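Local atomic coordinates of shikimate dehydrogenase (NADP(+)) (Thermotoga maritima, PDB entry 3U62), a protein that probably catalyses the reversible NADPH-dependent reduction of 3-dehydroshikimate to shikimate, a step on the route to chorismate and the aromatic amino acids. Residues A[134-139]-A[153-158]. Numbering follows the deposited sequence.
Sequences DIWVVN and KIFSLD. With SO4 (sulfate ion), chain E.
Trp136, Val137 and Val138 pair in parallel with Lys153, Ile154 and Phe155. The two strands belong to a beta-alpha-beta unit of the Rossmann-type domain, joined through helix 142-146. Within this chain, strand 153-156 is an outermost strand of the parallel sheet, and strand 111-114 flanks 135-139 on the other side. Four backbone hydrogen bonds zip the pair together, among them Val137 N to Lys153 O at 2.7 Å. Trp136, Val138, Lys153 and Phe155 share one face of the sheet. There Phe155 turns its ring edge toward the face of the Trp136 five-membered ring, a T-shaped pair with planes at 77°. Phe155 CE1 is 3.7 Å from Trp136 CB. Phe155 CG sits anti to its own carbonyl carbon (chi1 -56°), which swings the ring back along the strand toward the indole. The Lys153 chain is extended and runs alongside the same indole, with CB 3.9 Å from Trp136 CD1. Further along, Val138 CG1, anti to the backbone N (chi1 -180°), reaches Leu157 CD1 at 4.1 Å. Helix 160-165 packs on both Val138 and Phe155. Val137 and Ile154 point to the other face, where helix 118-129 touches Val137.

Asn139 belongs to the predicted NADP(+) site. Its ND2 donates to O2 of a sulfate ion at 2.9 Å, while OD1 lies against Ile154 CG2. Ala116 N, Arg140 N and Thr141 OG1 also hold this sulfate, which probably comes from the crystallisation liquor. A leucine here would probably deprive sulfate O2 of the side-chain amide donor and put an apolar end beside the anion. One water bridges the two segments: it donates to Asn139 O and accepts from Leu157 N at 2.7 Å.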
ATOM      1  N   ASP A 134      -0.506   5.186 -19.742  1.00 11.08           N
ATOM      2  CA  ASP A 134      -0.132   3.857 -20.210  1.00 11.62           C
ATOM      3  C   ASP A 134       0.261   2.962 -19.037  1.00 10.16           C
ATOM      4  O   ASP A 134       1.420   2.950 -18.609  1.00 10.54           O
ATOM      5  CB  ASP A 134       1.012   3.967 -21.223  1.00 12.87           C
ATOM      6  CG  ASP A 134       1.007   2.846 -22.250  1.00 18.17           C
ATOM      7  OD1 ASP A 134       0.155   1.935 -22.160  1.00 20.36           O
ATOM      8  OD2 ASP A 134       1.865   2.878 -23.155  1.00 21.14           O
ATOM      9  N   ILE A 135      -0.718   2.223 -18.519  1.00  8.36           N
ATOM     10  CA  ILE A 135      -0.513   1.365 -17.354  1.00  8.47           C
ATOM     11  C   ILE A 135      -0.753  -0.099 -17.715  1.00  8.64           C
ATOM     12  O   ILE A 135      -1.819  -0.461 -18.223  1.00 10.07           O
ATOM     13  CB  ILE A 135      -1.412   1.782 -16.157  1.00  8.77           C
ATOM     14  CG1 ILE A 135      -1.185   3.256 -15.800  1.00  9.17           C
ATOM     15  CG2 ILE A 135      -1.142   0.891 -14.938  1.00  9.93           C
ATOM     16  CD1 ILE A 135      -2.291   3.886 -14.967  1.00 10.73           C
ATOM     17  N   TRP A 136       0.255  -0.927 -17.453  1.00  8.74           N
ATOM     18  CA  TRP A 136       0.192  -2.355 -17.730  1.00  8.08           C
ATOM     19  C   TRP A 136       0.241  -3.137 -16.428  1.00  7.63           C
ATOM     20  O   TRP A 136       1.240  -3.103 -15.706  1.00  9.04           O
ATOM     21  CB  TRP A 136       1.350  -2.790 -18.633  1.00  9.27           C
ATOM     22  CG  TRP A 136       1.470  -2.035 -19.929  1.00  9.03           C
ATOM     23  CD1 TRP A 136       0.476  -1.364 -20.590  1.00 11.24           C
ATOM     24  CD2 TRP A 136       2.645  -1.906 -20.740  1.00  9.17           C
ATOM     25  NE1 TRP A 136       0.965  -0.810 -21.747  1.00 12.03           N
ATOM     26  CE2 TRP A 136       2.292  -1.129 -21.867  1.00 10.56           C
ATOM     27  CE3 TRP A 136       3.965  -2.366 -20.621  1.00 11.11           C
ATOM     28  CZ2 TRP A 136       3.210  -0.804 -22.871  1.00 11.33           C
ATOM     29  CZ3 TRP A 136       4.878  -2.040 -21.619  1.00 12.72           C
ATOM     30  CH2 TRP A 136       4.494  -1.267 -22.730  1.00 12.10           C
ATOM     31  N   VAL A 137      -0.847  -3.836 -16.129  1.00  7.29           N
ATOM     32  CA  VAL A 137      -0.924  -4.669 -14.938  1.00  6.81           C
ATOM     33  C   VAL A 137      -0.444  -6.078 -15.269  1.00  7.93           C
ATOM     34  O   VAL A 137      -0.864  -6.670 -16.265  1.00  9.51           O
ATOM     35  CB  VAL A 137      -2.361  -4.703 -14.357  1.00  7.98           C
ATOM     36  CG1 VAL A 137      -2.470  -5.701 -13.208  1.00 10.39           C
ATOM     37  CG2 VAL A 137      -2.781  -3.318 -13.894  1.00 10.89           C
ATOM     38  N   VAL A 138       0.454  -6.596 -14.437  1.00  7.32           N
ATOM     39  CA  VAL A 138       0.927  -7.969 -14.549  1.00  7.95           C
ATOM     40  C   VAL A 138       0.584  -8.674 -13.244  1.00  8.35           C
ATOM     41  O   VAL A 138       1.119  -8.326 -12.189  1.00  8.88           O
ATOM     42  CB  VAL A 138       2.452  -8.029 -14.812  1.00  9.32           C
ATOM     43  CG1 VAL A 138       2.926  -9.467 -14.930  1.00 11.18           C
ATOM     44  CG2 VAL A 138       2.808  -7.255 -16.070  1.00 10.73           C
ATOM     45  N   ASN A 139      -0.319  -9.648 -13.305  1.00  9.14           N
ATOM     46  CA  ASN A 139      -0.771 -10.317 -12.087  1.00  9.13           C
ATOM     47  C   ASN A 139      -0.881 -11.840 -12.192  1.00  9.50           C
ATOM     48  O   ASN A 139      -0.668 -12.421 -13.261  1.00 10.90           O
ATOM     49  CB  ASN A 139      -2.076  -9.691 -11.572  1.00 10.03           C
ATOM     50  CG  ASN A 139      -3.308 -10.241 -12.265  1.00 11.20           C
ATOM     51  OD1 ASN A 139      -3.405 -10.240 -13.494  1.00 13.50           O
ATOM     52  ND2 ASN A 139      -4.266 -10.710 -11.473  1.00 10.06           N
ATOM     53  N   LYS A 153      -4.007  -2.299 -19.341  1.00 11.42           N
ATOM     54  CA  LYS A 153      -3.814  -3.567 -20.035  1.00 11.94           C
ATOM     55  C   LYS A 153      -3.397  -4.605 -19.002  1.00 12.09           C
ATOM     56  O   LYS A 153      -2.716  -4.274 -18.027  1.00 13.37           O
ATOM     57  CB  LYS A 153      -2.768  -3.437 -21.142  1.00 14.32           C
ATOM     58  CG  LYS A 153      -3.209  -2.543 -22.292  1.00 17.46           C
ATOM     59  CD  LYS A 153      -2.204  -2.539 -23.425  1.00 23.47           C
ATOM     60  CE  LYS A 153      -2.685  -1.669 -24.579  1.00 27.13           C
ATOM     61  NZ  LYS A 153      -1.763  -1.722 -25.747  1.00 30.47           N
ATOM     62  N   ILE A 154      -3.815  -5.851 -19.205  1.00 11.74           N
ATOM     63  CA  ILE A 154      -3.571  -6.904 -18.219  1.00 11.25           C
ATOM     64  C   ILE A 154      -2.795  -8.075 -18.827  1.00 11.19           C
ATOM     65  O   ILE A 154      -3.156  -8.596 -19.885  1.00 12.98           O
ATOM     66  CB  ILE A 154      -4.892  -7.386 -17.551  1.00 12.25           C
ATOM     67  CG1 ILE A 154      -5.636  -6.201 -16.918  1.00 15.02           C
ATOM     68  CG2 ILE A 154      -4.604  -8.447 -16.478  1.00 14.66           C
ATOM     69  CD1 ILE A 154      -7.108  -6.454 -16.632  1.00 21.47           C
ATOM     70  N   PHE A 155      -1.724  -8.468 -18.138  1.00 11.58           N
ATOM     71  CA  PHE A 155      -0.835  -9.539 -18.576  1.00 11.40           C
ATOM     72  C   PHE A 155      -0.615 -10.537 -17.441  1.00 11.54           C
ATOM     73  O   PHE A 155      -0.811 -10.204 -16.270  1.00 11.36           O
ATOM     74  CB  PHE A 155       0.513  -8.960 -19.021  1.00 12.84           C
ATOM     75  CG  PHE A 155       0.404  -7.923 -20.103  1.00 13.33           C
ATOM     76  CD1 PHE A 155       0.406  -6.567 -19.788  1.00 14.60           C
ATOM     77  CD2 PHE A 155       0.301  -8.300 -21.439  1.00 16.17           C
ATOM     78  CE1 PHE A 155       0.303  -5.602 -20.786  1.00 15.00           C
ATOM     79  CE2 PHE A 155       0.198  -7.343 -22.445  1.00 18.12           C
ATOM     80  CZ  PHE A 155       0.201  -5.990 -22.118  1.00 17.59           C
ATOM     81  N   SER A 156      -0.214 -11.756 -17.790  1.00 12.80           N
ATOM     82  CA  SER A 156       0.122 -12.773 -16.793  1.00 12.14           C
ATOM     83  C   SER A 156       1.591 -12.662 -16.382  1.00 13.43           C
ATOM     84  O   SER A 156       2.390 -12.038 -17.085  1.00 11.94           O
ATOM     85  CB  SER A 156      -0.207 -14.173 -17.317  1.00 14.61           C
ATOM     86  OG  SER A 156       0.285 -14.357 -18.635  1.00 18.03           O
ATOM     87  N   LEU A 157       1.941 -13.270 -15.249  1.00 13.90           N
ATOM     88  CA  LEU A 157       3.276 -13.115 -14.659  1.00 14.23           C
ATOM     89  C   LEU A 157       4.416 -13.660 -15.527  1.00 14.79           C
ATOM     90  O   LEU A 157       5.559 -13.199 -15.410  1.00 13.85           O
ATOM     91  CB  LEU A 157       3.328 -13.729 -13.253  1.00 15.20           C
ATOM     92  CG  LEU A 157       4.446 -13.268 -12.310  1.00 16.14           C
ATOM     93  CD1 LEU A 157       4.217 -11.849 -11.801  1.00 18.83           C
ATOM     94  CD2 LEU A 157       4.605 -14.236 -11.147  1.00 17.32           C
ATOM     95  N   ASP A 158       4.109 -14.627 -16.394  1.00 15.68           N
ATOM     96  CA  ASP A 158       5.109 -15.147 -17.337  1.00 16.14           C
ATOM     97  C   ASP A 158       5.511 -14.101 -18.383  1.00 16.12           C
ATOM     98  O   ASP A 158       6.554 -14.228 -19.028  1.00 14.85           O
ATOM     99  CB  ASP A 158       4.599 -16.412 -18.031  1.00 18.69           C
ATOM    100  CG  ASP A 158       3.278 -16.197 -18.740  1.00 21.20           C
ATOM    101  OD1 ASP A 158       2.259 -16.007 -18.046  1.00 22.86           O
ATOM    102  OD2 ASP A 158       3.258 -16.230 -19.988  1.00 25.00           O
TER
HETATM  103  S   SO4 E 503      -2.294 -11.059  -7.870  1.00 11.97           S
HETATM  104  O1  SO4 E 503      -2.240 -12.081  -6.829  1.00 17.79           O
HETATM  105  O2  SO4 E 503      -3.373 -11.374  -8.807  1.00 17.66           O
HETATM  106  O3  SO4 E 503      -1.025 -11.032  -8.591  1.00 12.01           O
HETATM  107  O4  SO4 E 503      -2.534  -9.752  -7.262  1.00 17.78           O
HETATM  108  O   HOH W   1       0.238 -14.931 -13.976  1.00 25.17           O